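PDB 4WV3: anthranilate-CoA ligase from Stigmatella aurantiaca, which belongs to the ANL superfamily of AMP-binding enzymes, pairing a large N-terminal domain with a smaller C-terminal domain. Local coordinates for residues A272-K277 against A299-A304; D414-V419 against V424-V429; S431-H436 against C442-C447; E482-A485 against R489-W492; T497-T502 against F510-A515. All blocks are in the same frame, centred on the assembly; numbering follows the deposited sequence.

Contact 1. Residues A272-K277 against A299-A304; sequences AALALK and AALWYA
Helix-to-helix packing beside the nine-stranded mixed sheet of the N-terminal AMP-binding domain brings Leu-274 against Leu-301 and Ala-304. Helix 267-274 leads from strand 262-265 toward strand 289-292, and helix 299-309 leads on from there to strand 313-318, so the contact joins two successive connections between neighbouring parallel strands. The meeting is made by one projecting leucine. With chi1 at -67°, CG of Leu-274 stands anti to its own carbonyl carbon, and its branch tip reaches the second helix: Leu-274 CD1 lies 3.7 Å from Ala-304 CB and 3.9 Å from Leu-301 CD2. A single methyl therefore bears on two residues one helical turn apart. The side chains of Leu-274 and Leu-301 run past each other in opposite senses, touching through their outer methyls. Beside Ala-304 the leucine also comes near the helix backbone, with Leu-274 CD2 4.1 Å from Ala-304 O. The nearest CA atoms, those of Leu-274 and Ala-304, remain 7.8 Å apart, and the 118 Å² of buried surface marks a small, purely apolar junction. Around it, Trp-305 of helix 299-309 extends the packing onto Ala-273 and Leu-274, Leu-276 rests on Ala-248 and Leu-252 of helix 248-258, and Gln-440 of strand 439-448 lies against Ala-272 and Ala-275.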
# COMPACT_ATOMS: atom_id res chain seq x y z
N ALA A 272 13.96 9.29 -0.29
CA ALA A 272 14.48 9.52 -1.63
C ALA A 272 14.27 10.97 -2.06
O ALA A 272 15.11 11.55 -2.74
CB ALA A 272 13.84 8.56 -2.62
N ALA A 273 13.13 11.54 -1.67
CA ALA A 273 12.81 12.91 -2.02
C ALA A 273 13.72 13.90 -1.29
O ALA A 273 14.22 14.85 -1.88
CB ALA A 273 11.35 13.21 -1.72
N LEU A 274 13.93 13.65 0.00
CA LEU A 274 14.79 14.50 0.82
C LEU A 274 16.26 14.34 0.46
O LEU A 274 17.08 15.20 0.79
CB LEU A 274 14.57 14.22 2.31
CG LEU A 274 13.19 14.59 2.86
CD1 LEU A 274 13.04 14.11 4.29
CD2 LEU A 274 12.97 16.10 2.78
N ALA A 275 16.59 13.24 -0.21
CA ALA A 275 17.97 13.00 -0.64
C ALA A 275 18.34 13.90 -1.81
O ALA A 275 19.52 14.12 -2.09
CB ALA A 275 18.16 11.54 -1.01
N LEU A 276 17.32 14.42 -2.50
CA LEU A 276 17.54 15.32 -3.62
C LEU A 276 18.20 16.61 -3.16
O LEU A 276 17.77 17.22 -2.18
CB LEU A 276 16.22 15.64 -4.32
CG LEU A 276 15.46 14.45 -4.93
CD1 LEU A 276 14.12 14.90 -5.48
CD2 LEU A 276 16.30 13.80 -6.01
N LYS A 277 19.26 17.02 -3.86
CA LYS A 277 19.99 18.23 -3.50
C LYS A 277 19.13 19.48 -3.74
O LYS A 277 19.36 20.52 -3.14
CB LYS A 277 21.29 18.33 -4.31
CG LYS A 277 21.08 18.50 -5.80
CD LYS A 277 22.39 18.47 -6.55
CE LYS A 277 22.17 18.64 -8.05
NZ LYS A 277 23.42 18.42 -8.82
N ALA A 299 11.39 8.54 13.00
CA ALA A 299 11.18 9.87 13.57
C ALA A 299 12.08 10.89 12.89
O ALA A 299 11.68 12.05 12.70
CB ALA A 299 11.45 9.84 15.07
N ALA A 300 13.27 10.46 12.50
CA ALA A 300 14.23 11.34 11.83
C ALA A 300 13.70 11.83 10.50
O ALA A 300 13.97 12.97 10.09
CB ALA A 300 15.56 10.62 11.64
N LEU A 301 12.94 10.98 9.81
CA LEU A 301 12.33 11.36 8.54
C LEU A 301 11.14 12.29 8.74
O LEU A 301 10.89 13.17 7.92
CB LEU A 301 11.90 10.12 7.75
CG LEU A 301 12.96 9.54 6.81
CD1 LEU A 301 12.39 8.36 6.03
CD2 LEU A 301 13.47 10.61 5.86
N TRP A 302 10.40 12.09 9.83
CA TRP A 302 9.25 12.93 10.13
C TRP A 302 9.70 14.36 10.39
O TRP A 302 9.07 15.31 9.93
CB TRP A 302 8.47 12.39 11.34
CG TRP A 302 7.17 13.10 11.56
CD1 TRP A 302 5.94 12.72 11.11
CD2 TRP A 302 6.97 14.33 12.28
NE1 TRP A 302 4.98 13.62 11.51
CE2 TRP A 302 5.59 14.62 12.22
CE3 TRP A 302 7.82 15.20 12.96
CZ2 TRP A 302 5.04 15.75 12.83
CZ3 TRP A 302 7.27 16.33 13.56
CH2 TRP A 302 5.90 16.59 13.49
N TYR A 303 10.79 14.51 11.13
CA TYR A 303 11.32 15.84 11.44
C TYR A 303 11.96 16.48 10.22
O TYR A 303 11.80 17.68 9.98
CB TYR A 303 12.32 15.78 12.60
CG TYR A 303 11.69 15.52 13.94
CD1 TYR A 303 10.79 16.43 14.50
CD2 TYR A 303 11.99 14.38 14.67
CE1 TYR A 303 10.21 16.20 15.73
CE2 TYR A 303 11.41 14.14 15.90
CZ TYR A 303 10.52 15.05 16.43
OH TYR A 303 9.95 14.82 17.65
N ALA A 304 12.70 15.69 9.44
CA ALA A 304 13.37 16.19 8.25
C ALA A 304 12.38 16.73 7.23
O ALA A 304 12.66 17.70 6.53
CB ALA A 304 14.24 15.10 7.63

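Contact 2. Residues D414-V419 against V424-V429; sequences DDMLKV and VSPVEV
Leu-417 N donates to Val-424 O over 3.2 Å, with an N-H...O angle of 169° and the donor lying in the carbonyl plane. The return bond, Val-424 N to Leu-417 O, is modelled too short for its exact length to be trusted at this resolution, but its direction completes an antiparallel hydrogen-bonded pair, with CA atoms 5.1 Å apart. Both side chains of the pair leave on the same face of the two-stranded sheet. There Leu-417 CG lies 3.9 Å from Val-424 CB, the leucine having CG between its backbone N and carbonyl carbon (chi1 38°), which brings the branch over toward the partner strand. Further along, Val-419 CG2 meets Val-424 CG2 at 3.7 Å, so Val-424 is flanked by two apolar neighbours from the facing strand. Pro-426 packs at the other end: Leu-417 CD2 approaches its CD at 4.1 Å, and Met-416 SD reaches the same CD at 3.9 Å, the methionine crossing the ring at about a right angle. Bends at chi2 and chi3 fold the methionine back, placing Met-416 CE 3.8 Å from Val-424 O. Where strand gives way to helix, Ser-425 is the N-cap: its OG accepts from Glu-428 N at 3.3 Å and is also bonded to Ala-410 O. Pro-456 of the neighbouring sheet packs on Leu-417 and Val-419. A tight hairpin running straight into a capped helix, next to Asp-415, fits the A8 motif of the ANL family, the region where the chain passes into the C-terminal domain.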
# COMPACT_ATOMS: atom_id res chain seq x y z
N ASP A 414 8.60 -12.08 11.44
CA ASP A 414 9.69 -12.77 10.76
C ASP A 414 10.97 -11.95 10.75
O ASP A 414 12.07 -12.49 10.67
CB ASP A 414 9.29 -13.10 9.32
CG ASP A 414 8.19 -14.14 9.24
OD1 ASP A 414 8.22 -15.10 10.04
OD2 ASP A 414 7.30 -14.00 8.38
N ASP A 415 10.83 -10.63 10.82
CA ASP A 415 11.97 -9.73 10.75
C ASP A 415 12.63 -9.52 12.10
O ASP A 415 13.71 -8.92 12.19
CB ASP A 415 11.57 -8.39 10.13
CG ASP A 415 11.13 -8.52 8.69
OD1 ASP A 415 11.50 -9.52 8.03
OD2 ASP A 415 10.40 -7.62 8.20
N MET A 416 11.99 -10.00 13.16
CA MET A 416 12.55 -9.91 14.50
C MET A 416 13.76 -10.83 14.63
O MET A 416 13.72 -11.97 14.17
CB MET A 416 11.51 -10.27 15.56
CG MET A 416 10.30 -9.34 15.60
SD MET A 416 10.70 -7.67 16.17
CE MET A 416 11.32 -8.01 17.82
N LEU A 417 14.82 -10.34 15.24
CA LEU A 417 16.01 -11.15 15.45
C LEU A 417 16.27 -11.38 16.94
O LEU A 417 16.05 -10.50 17.76
CB LEU A 417 17.24 -10.54 14.77
CG LEU A 417 17.44 -9.02 14.74
CD1 LEU A 417 18.92 -8.69 14.69
CD2 LEU A 417 16.73 -8.40 13.55
N LYS A 418 16.72 -12.59 17.27
CA LYS A 418 16.98 -12.96 18.66
C LYS A 418 18.48 -12.99 18.94
O LYS A 418 19.19 -13.87 18.45
CB LYS A 418 16.36 -14.32 18.97
CG LYS A 418 16.65 -14.83 20.37
CD LYS A 418 16.20 -16.27 20.55
CE LYS A 418 14.69 -16.40 20.50
NZ LYS A 418 14.03 -15.70 21.63
N VAL A 419 18.95 -12.04 19.73
CA VAL A 419 20.37 -11.96 20.07
C VAL A 419 20.59 -12.21 21.56
O VAL A 419 20.30 -11.35 22.39
CB VAL A 419 20.98 -10.61 19.67
CG1 VAL A 419 22.46 -10.56 20.02
CG2 VAL A 419 20.76 -10.34 18.19
N VAL A 424 15.51 -8.57 19.30
CA VAL A 424 16.01 -7.31 18.77
C VAL A 424 15.11 -6.81 17.64
O VAL A 424 14.91 -7.50 16.64
CB VAL A 424 17.45 -7.44 18.26
CG1 VAL A 424 17.89 -6.17 17.54
CG2 VAL A 424 18.39 -7.76 19.41
N SER A 425 14.57 -5.61 17.81
CA SER A 425 13.72 -4.99 16.80
C SER A 425 14.56 -4.36 15.70
O SER A 425 15.40 -3.49 15.97
CB SER A 425 12.83 -3.93 17.44
OG SER A 425 12.19 -3.14 16.46
N PRO A 426 14.35 -4.79 14.45
CA PRO A 426 15.05 -4.18 13.32
C PRO A 426 14.60 -2.74 13.10
O PRO A 426 15.41 -1.90 12.73
CB PRO A 426 14.62 -5.06 12.13
CG PRO A 426 13.34 -5.68 12.56
CD PRO A 426 13.47 -5.90 14.04
N VAL A 427 13.32 -2.46 13.35
CA VAL A 427 12.77 -1.12 13.17
C VAL A 427 13.49 -0.10 14.05
O VAL A 427 13.85 0.98 13.59
CB VAL A 427 11.26 -1.08 13.48
CG1 VAL A 427 10.73 0.34 13.38
CG2 VAL A 427 10.51 -2.00 12.53
N GLU A 428 13.70 -0.45 15.32
CA GLU A 428 14.39 0.43 16.25
C GLU A 428 15.83 0.70 15.82
O GLU A 428 16.29 1.84 15.86
CB GLU A 428 14.38 -0.15 17.66
CG GLU A 428 15.14 0.70 18.67
CD GLU A 428 15.27 0.03 20.02
OE1 GLU A 428 14.66 -1.05 20.22
OE2 GLU A 428 15.98 0.57 20.89
N VAL A 429 16.52 -0.35 15.41
CA VAL A 429 17.91 -0.22 14.98
C VAL A 429 18.01 0.60 13.69
O VAL A 429 18.86 1.48 13.57
CB VAL A 429 18.58 -1.60 14.79
CG1 VAL A 429 20.04 -1.43 14.38
CG2 VAL A 429 18.48 -2.41 16.07

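Contact 3. Residues S431-H436 against C442-C447; sequences STLIQH and CAVIGC
Leu-433 and Cys-442 form the dense part of this contact, where helix 426-433 lies on strand 439-448. The thiol sits against the leucine at two points: Cys-442 SG is 3.6 Å from Leu-433 CB and 3.7 Å from Leu-433 CD1, so the sulfur lies alongside the side chain instead of touching only its end. A chi1 of 66° sets that sulfur between the cysteine's backbone N and carbonyl carbon and turns it to the helix. Two residues on, the strand presents Val-444, whose CG2 lies 3.9 Å from the same Leu-433 CD1; the two side chains cross at about a right angle. The strand's alternation explains the pattern, since Cys-442 and Val-444 direct their side chains to the helix while Ala-443 between them turns to Leu-512 of helix 509-520. All three touching residues are buried; Leu-433 also packs on Ala-458 and Cys-480, and Cys-442 on Ile-460. The other end is looser. From Leu-433 the chain makes a type I turn to His-436, with His-436 N bonded to Leu-433 O at 3.2 Å; it carries the backbone off the strand, and Gln-435 is exposed to solvent. Polar groups here look to other elements: His-436 NE2 pairs with Gln-475, and Thr-432 O with His-479 of helix 470-483. The attachment between the two segments is thus apolar packing: the sulfur behaves as an apolar surface, and the 152 Å² buried carries no directional polar link that would fix the register of helix on strand.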
# COMPACT_ATOMS: atom_id res chain seq x y z
N SER A 431 15.85 2.76 12.66
CA SER A 431 15.43 4.12 12.99
C SER A 431 16.57 4.92 13.60
O SER A 431 16.64 6.14 13.44
CB SER A 431 14.23 4.10 13.95
OG SER A 431 13.87 5.41 14.34
N THR A 432 17.46 4.22 14.30
CA THR A 432 18.62 4.86 14.91
C THR A 432 19.68 5.17 13.85
O THR A 432 20.27 6.24 13.85
CB THR A 432 19.23 3.97 16.01
OG1 THR A 432 18.29 3.81 17.08
CG2 THR A 432 20.51 4.59 16.55
N LEU A 433 19.90 4.21 12.95
CA LEU A 433 20.89 4.37 11.89
C LEU A 433 20.55 5.54 10.96
O LEU A 433 21.43 6.27 10.51
CB LEU A 433 21.01 3.08 11.07
CG LEU A 433 21.67 1.89 11.75
CD1 LEU A 433 21.36 0.61 11.00
CD2 LEU A 433 23.17 2.10 11.84
N ILE A 434 19.26 5.71 10.69
CA ILE A 434 18.82 6.74 9.75
C ILE A 434 18.95 8.15 10.32
O ILE A 434 18.84 9.14 9.60
CB ILE A 434 17.37 6.48 9.27
CG1 ILE A 434 17.15 7.06 7.87
CG2 ILE A 434 16.36 7.02 10.28
CD1 ILE A 434 15.80 6.72 7.27
N GLN A 435 19.19 8.24 11.63
CA GLN A 435 19.41 9.53 12.27
C GLN A 435 20.70 10.18 11.77
O GLN A 435 20.80 11.41 11.71
CB GLN A 435 19.47 9.37 13.80
CG GLN A 435 18.13 9.05 14.43
CD GLN A 435 18.23 8.86 15.94
OE1 GLN A 435 19.33 8.76 16.49
NE2 GLN A 435 17.09 8.82 16.60
N HIS A 436 21.68 9.36 11.41
CA HIS A 436 22.92 9.87 10.84
C HIS A 436 22.65 10.45 9.46
O HIS A 436 22.05 9.80 8.61
CB HIS A 436 23.97 8.76 10.75
CG HIS A 436 25.35 9.27 10.48
ND1 HIS A 436 25.75 9.70 9.23
CD2 HIS A 436 26.43 9.43 11.29
CE1 HIS A 436 27.01 10.10 9.28
NE2 HIS A 436 27.44 9.94 10.52
N CYS A 442 18.10 2.18 5.30
CA CYS A 442 18.83 0.98 5.67
C CYS A 442 17.93 -0.19 6.05
O CYS A 442 16.70 -0.06 6.09
CB CYS A 442 19.79 1.28 6.83
SG CYS A 442 18.97 1.70 8.38
N ALA A 443 18.55 -1.33 6.34
CA ALA A 443 17.83 -2.54 6.73
C ALA A 443 18.68 -3.39 7.66
O ALA A 443 19.89 -3.54 7.44
CB ALA A 443 17.42 -3.33 5.50
N VAL A 444 18.06 -3.95 8.69
CA VAL A 444 18.77 -4.75 9.67
C VAL A 444 18.19 -6.16 9.77
O VAL A 444 17.00 -6.34 10.02
CB VAL A 444 18.75 -4.09 11.06
CG1 VAL A 444 19.29 -5.04 12.12
CG2 VAL A 444 19.55 -2.79 11.04
N ILE A 445 19.05 -7.16 9.59
CA ILE A 445 18.63 -8.55 9.67
C ILE A 445 19.50 -9.31 10.67
O ILE A 445 20.49 -8.79 11.17
CB ILE A 445 18.76 -9.26 8.31
CG1 ILE A 445 20.24 -9.41 7.94
CG2 ILE A 445 18.00 -8.50 7.23
CD1 ILE A 445 20.47 -10.15 6.65
N GLY A 446 19.11 -10.55 10.96
CA GLY A 446 19.90 -11.42 11.81
C GLY A 446 20.85 -12.27 10.99
O GLY A 446 20.48 -12.76 9.93
N CYS A 447 22.07 -12.44 11.49
CA CYS A 447 23.09 -13.17 10.75
C CYS A 447 24.07 -13.87 11.69
O CYS A 447 24.58 -13.26 12.64
CB CYS A 447 23.84 -12.21 9.82
SG CYS A 447 25.03 -13.01 8.71

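Contact 4. Residues E482-A485 against R489-W492; sequences EKMA and RPRW
Arg-489 reaches back across the short loop to grip Met-484 O side-on with two nitrogens. Its NE lies 3.1 Å from Met-484 O with an N-H...O angle of 148°, and its NH2 lies 3.2 Å from the same oxygen at 140°. The acceptor sits near the plane of the guanidinium, at its edge. Seen from the carbonyl, the two donors differ: NH2 lies in the carbonyl plane, whereas NE stands 45° above it. One face of the guanidinium is covered by Ala-485 C. A weak bond from Arg-489 N to Ala-485 O, 3.4 Å long, adds a backbone link. The rest of the first shell is apolar. The thioether end of Met-484 curls toward the arginine's own chain, its CE 3.7 Å from Arg-489 CA and 3.7 Å from Pro-490 CD, with the methionine crossing the proline ring at about a right angle. The arginine stays extended from CG to NE, which gives it the span to pass Ala-485 and arrive at Met-484 O. Further out, Met-484 is held against Val-429 and Thr-432 of helix 426-433, Pro-490 lies on Cys-480 and Ala-458, and Arg-489 also touches Thr-481. Met-484 is the first residue to leave helical geometry after helix 470-483, so the gripped oxygen lies just past the helix's C-terminal end. A positive guanidinium there would probably be favoured by the partial negative charge of that end, and its two N-H groups satisfy a carbonyl at the place where helical bonding has stopped.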
# COMPACT_ATOMS: atom_id res chain seq x y z
N GLU A 482 25.92 5.00 21.48
CA GLU A 482 25.29 6.01 22.32
C GLU A 482 23.77 5.87 22.40
O GLU A 482 23.16 6.25 23.40
CB GLU A 482 25.65 7.41 21.82
CG GLU A 482 27.10 7.79 22.00
CD GLU A 482 27.44 9.15 21.40
OE1 GLU A 482 26.81 9.52 20.38
OE2 GLU A 482 28.31 9.84 21.96
N LYS A 483 23.17 5.30 21.36
CA LYS A 483 21.71 5.28 21.26
C LYS A 483 21.06 3.92 21.54
O LYS A 483 19.90 3.86 21.95
CB LYS A 483 21.26 5.80 19.89
CG LYS A 483 20.94 7.28 19.85
CD LYS A 483 22.17 8.13 20.11
CE LYS A 483 21.82 9.61 20.13
NZ LYS A 483 21.22 10.06 18.85
N MET A 484 21.80 2.84 21.33
CA MET A 484 21.23 1.50 21.50
C MET A 484 22.02 0.66 22.50
O MET A 484 23.20 0.90 22.74
CB MET A 484 21.16 0.77 20.16
CG MET A 484 20.40 1.51 19.09
SD MET A 484 20.31 0.55 17.57
CE MET A 484 22.04 0.14 17.34
N ALA A 485 21.35 -0.34 23.06
CA ALA A 485 22.01 -1.29 23.95
C ALA A 485 22.99 -2.13 23.15
O ALA A 485 22.85 -2.25 21.93
CB ALA A 485 20.99 -2.17 24.66
N ARG A 489 23.26 -3.47 18.81
CA ARG A 489 24.19 -2.84 17.88
C ARG A 489 24.61 -3.78 16.76
O ARG A 489 24.91 -4.95 17.01
CB ARG A 489 25.42 -2.33 18.63
CG ARG A 489 25.11 -1.28 19.69
CD ARG A 489 26.27 -1.11 20.65
NE ARG A 489 25.89 -0.32 21.82
CZ ARG A 489 26.58 -0.26 22.95
NH1 ARG A 489 27.71 -0.96 23.07
NH2 ARG A 489 26.15 0.49 23.96
N PRO A 490 24.62 -3.27 15.52
CA PRO A 490 25.00 -4.06 14.34
C PRO A 490 26.44 -4.57 14.42
O PRO A 490 27.38 -3.78 14.50
CB PRO A 490 24.84 -3.07 13.18
CG PRO A 490 24.87 -1.72 13.81
CD PRO A 490 24.24 -1.90 15.15
N ARG A 491 26.59 -5.89 14.40
CA ARG A 491 27.90 -6.53 14.41
C ARG A 491 28.65 -6.23 13.11
O ARG A 491 29.86 -6.03 13.11
CB ARG A 491 27.74 -8.04 14.60
CG ARG A 491 28.98 -8.87 14.30
CD ARG A 491 30.03 -8.74 15.39
NE ARG A 491 31.08 -9.75 15.22
CZ ARG A 491 32.18 -9.57 14.49
NH1 ARG A 491 32.37 -8.43 13.84
NH2 ARG A 491 33.08 -10.54 14.39
N TRP A 492 27.91 -6.21 12.00
CA TRP A 492 28.48 -5.86 10.71
C TRP A 492 27.74 -4.69 10.09
O TRP A 492 26.52 -4.59 10.20
CB TRP A 492 28.42 -7.05 9.75
CG TRP A 492 28.96 -8.33 10.30
CD1 TRP A 492 30.25 -8.75 10.28
CD2 TRP A 492 28.20 -9.37 10.93
NE1 TRP A 492 30.36 -9.99 10.88
CE2 TRP A 492 29.11 -10.39 11.28
CE3 TRP A 492 26.85 -9.53 11.24
CZ2 TRP A 492 28.71 -11.55 11.93
CZ3 TRP A 492 26.45 -10.69 11.88
CH2 TRP A 492 27.38 -11.69 12.22

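Contact 5. Residues T497-T502 against F510-A515; sequences TELPKT and FKLRSA
Apolar packing comes first, and Leu-512 is at its centre. Pro-500 presents its ring to the leucine at about a right angle: Pro-500 CD lies 3.9 Å from Leu-512 CD2, and Pro-500 CG is 3.9 Å from Leu-512 CG, so the branch point and one methyl bear on CG and CD of the ring. The other methyl, Leu-512 CD1, meets Leu-499 CD2 at 3.9 Å, again crosswise. Leu-512 thus straddles two consecutive loop residues, its two branches divided between them. CG of Leu-512 lies anti to the carbonyl carbon (chi1 -71°), directing the fork from helix 509-520 to the loop. The aliphatic part of Lys-511 takes a lesser share, with CD 4.2 Å from Pro-500 CB; its chain is extended beyond CG. Phe-459 of strand 454-462 touches both Leu-499 and Leu-512 and extends the apolar patch. Polar bonding comes second and stays within the helix or goes to residues outside the two segments. Within the helix, Ser-514 OG donates to Phe-510 O at 2.6 Å. From the loop, Lys-501 NZ forms a salt bridge with Glu-441 of strand 439-448, and the backbone of Pro-500 is bonded to Gln-508. Face packing is the third kind: Lys-511 CG lies 3.7 Å above the Phe-510 ring, offset toward its rim. Between the segments runs the chain that passes Lys-506 at the ligand pocket, consistent with the A10 motif of this family. Hydrophobic burial of 166 Å² alone ties loop to helix here, while Lys-501 and Lys-511 find their polar partners, Glu-441 and (weakly) Gln-508, beyond the two segments.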
# COMPACT_ATOMS: atom_id res chain seq x y z
N THR A 497 24.28 -0.01 -2.60
CA THR A 497 23.73 1.04 -3.44
C THR A 497 22.24 0.81 -3.68
O THR A 497 21.54 1.69 -4.18
CB THR A 497 24.45 1.11 -4.80
OG1 THR A 497 24.19 -0.09 -5.54
CG2 THR A 497 25.95 1.26 -4.59
N GLU A 498 21.76 -0.38 -3.31
CA GLU A 498 20.36 -0.73 -3.50
C GLU A 498 19.93 -1.84 -2.56
O GLU A 498 20.74 -2.66 -2.12
CB GLU A 498 20.11 -1.15 -4.95
CG GLU A 498 20.96 -2.31 -5.41
CD GLU A 498 20.72 -2.67 -6.86
OE1 GLU A 498 19.67 -2.28 -7.41
OE2 GLU A 498 21.59 -3.35 -7.46
N LEU A 499 18.64 -1.86 -2.24
CA LEU A 499 18.06 -2.89 -1.40
C LEU A 499 16.89 -3.55 -2.13
O LEU A 499 16.20 -2.89 -2.91
CB LEU A 499 17.58 -2.29 -0.08
CG LEU A 499 18.66 -1.83 0.91
CD1 LEU A 499 18.05 -0.99 2.02
CD2 LEU A 499 19.39 -3.04 1.48
N PRO A 500 16.67 -4.85 -1.89
CA PRO A 500 15.54 -5.55 -2.50
C PRO A 500 14.21 -4.95 -2.05
O PRO A 500 13.87 -5.00 -0.87
CB PRO A 500 15.69 -6.98 -1.99
CG PRO A 500 16.51 -6.86 -0.75
CD PRO A 500 17.45 -5.73 -1.01
N LYS A 501 13.46 -4.39 -2.99
CA LYS A 501 12.20 -3.73 -2.67
C LYS A 501 11.02 -4.31 -3.44
O LYS A 501 11.16 -4.75 -4.58
CB LYS A 501 12.29 -2.23 -2.92
CG LYS A 501 13.29 -1.49 -2.03
CD LYS A 501 13.06 0.01 -2.10
CE LYS A 501 14.08 0.78 -1.27
NZ LYS A 501 15.42 0.81 -1.91
N THR A 502 9.85 -4.30 -2.81
CA THR A 502 8.61 -4.64 -3.48
C THR A 502 8.10 -3.41 -4.21
O THR A 502 8.69 -2.34 -4.12
CB THR A 502 7.53 -5.09 -2.48
OG1 THR A 502 7.19 -4.00 -1.62
CG2 THR A 502 8.04 -6.25 -1.64
N PHE A 510 13.74 -10.67 3.88
CA PHE A 510 13.88 -12.12 3.79
C PHE A 510 14.88 -12.50 2.70
O PHE A 510 15.50 -13.56 2.76
CB PHE A 510 12.53 -12.79 3.56
CG PHE A 510 11.99 -12.63 2.17
CD1 PHE A 510 12.13 -13.65 1.24
CD2 PHE A 510 11.35 -11.47 1.78
CE1 PHE A 510 11.64 -13.51 -0.05
CE2 PHE A 510 10.86 -11.32 0.50
CZ PHE A 510 11.00 -12.34 -0.42
N LYS A 511 15.03 -11.62 1.71
CA LYS A 511 16.02 -11.83 0.66
C LYS A 511 17.42 -11.50 1.16
O LYS A 511 18.39 -12.18 0.82
CB LYS A 511 15.69 -11.00 -0.58
CG LYS A 511 14.54 -11.56 -1.41
CD LYS A 511 14.46 -10.89 -2.77
CE LYS A 511 13.38 -11.52 -3.63
NZ LYS A 511 13.30 -10.90 -4.98
N LEU A 512 17.53 -10.45 1.97
CA LEU A 512 18.79 -10.10 2.60
C LEU A 512 19.19 -11.20 3.57
O LEU A 512 20.36 -11.55 3.70
CB LEU A 512 18.68 -8.77 3.35
CG LEU A 512 18.56 -7.51 2.50
CD1 LEU A 512 18.36 -6.29 3.38
CD2 LEU A 512 19.79 -7.34 1.62
N ARG A 513 18.19 -11.75 4.26
CA ARG A 513 18.41 -12.81 5.23
C ARG A 513 18.84 -14.09 4.52
O ARG A 513 19.59 -14.90 5.08
CB ARG A 513 17.14 -13.04 6.06
CG ARG A 513 17.36 -13.83 7.34
CD ARG A 513 16.27 -13.54 8.36
NE ARG A 513 14.93 -13.69 7.80
CZ ARG A 513 14.06 -12.69 7.64
NH1 ARG A 513 14.39 -11.46 8.01
NH2 ARG A 513 12.86 -12.93 7.12
N SER A 514 18.38 -14.27 3.29
CA SER A 514 18.76 -15.42 2.48
C SER A 514 20.19 -15.26 1.96
O SER A 514 20.99 -16.20 2.03
CB SER A 514 17.81 -15.59 1.29
OG SER A 514 16.47 -15.76 1.74
N ALA A 515 20.50 -14.07 1.45
CA ALA A 515 21.81 -13.79 0.88
C ALA A 515 22.91 -13.80 1.94
O ALA A 515 24.05 -14.17 1.66
CB ALA A 515 21.80 -12.46 0.15

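The contacts come in series along the chain, contact 1 in the N-terminal AMP-binding region and contacts 2 to 5 gathered around the C-terminal sheet. Contacts 2 and 3 share helix 426-433, with centres about 10 Å apart. Contacts 3 and 4, centres about 9 Å apart, are joined where Thr-432 of helix 426-433 meets Lys-483 and Met-484 at the end of helix 470-483, and where Cys-447 meets Trp-492. The centre of contact 5 is about 13 Å from that of contact 3, helix 509-520 resting on the face of the sheet turned away from Leu-433. Contact 1, its centre about 16 Å from that of contact 3, touches it where Ala-300 and Leu-301 meet Ile-434, a place where the two domains pack together in this model.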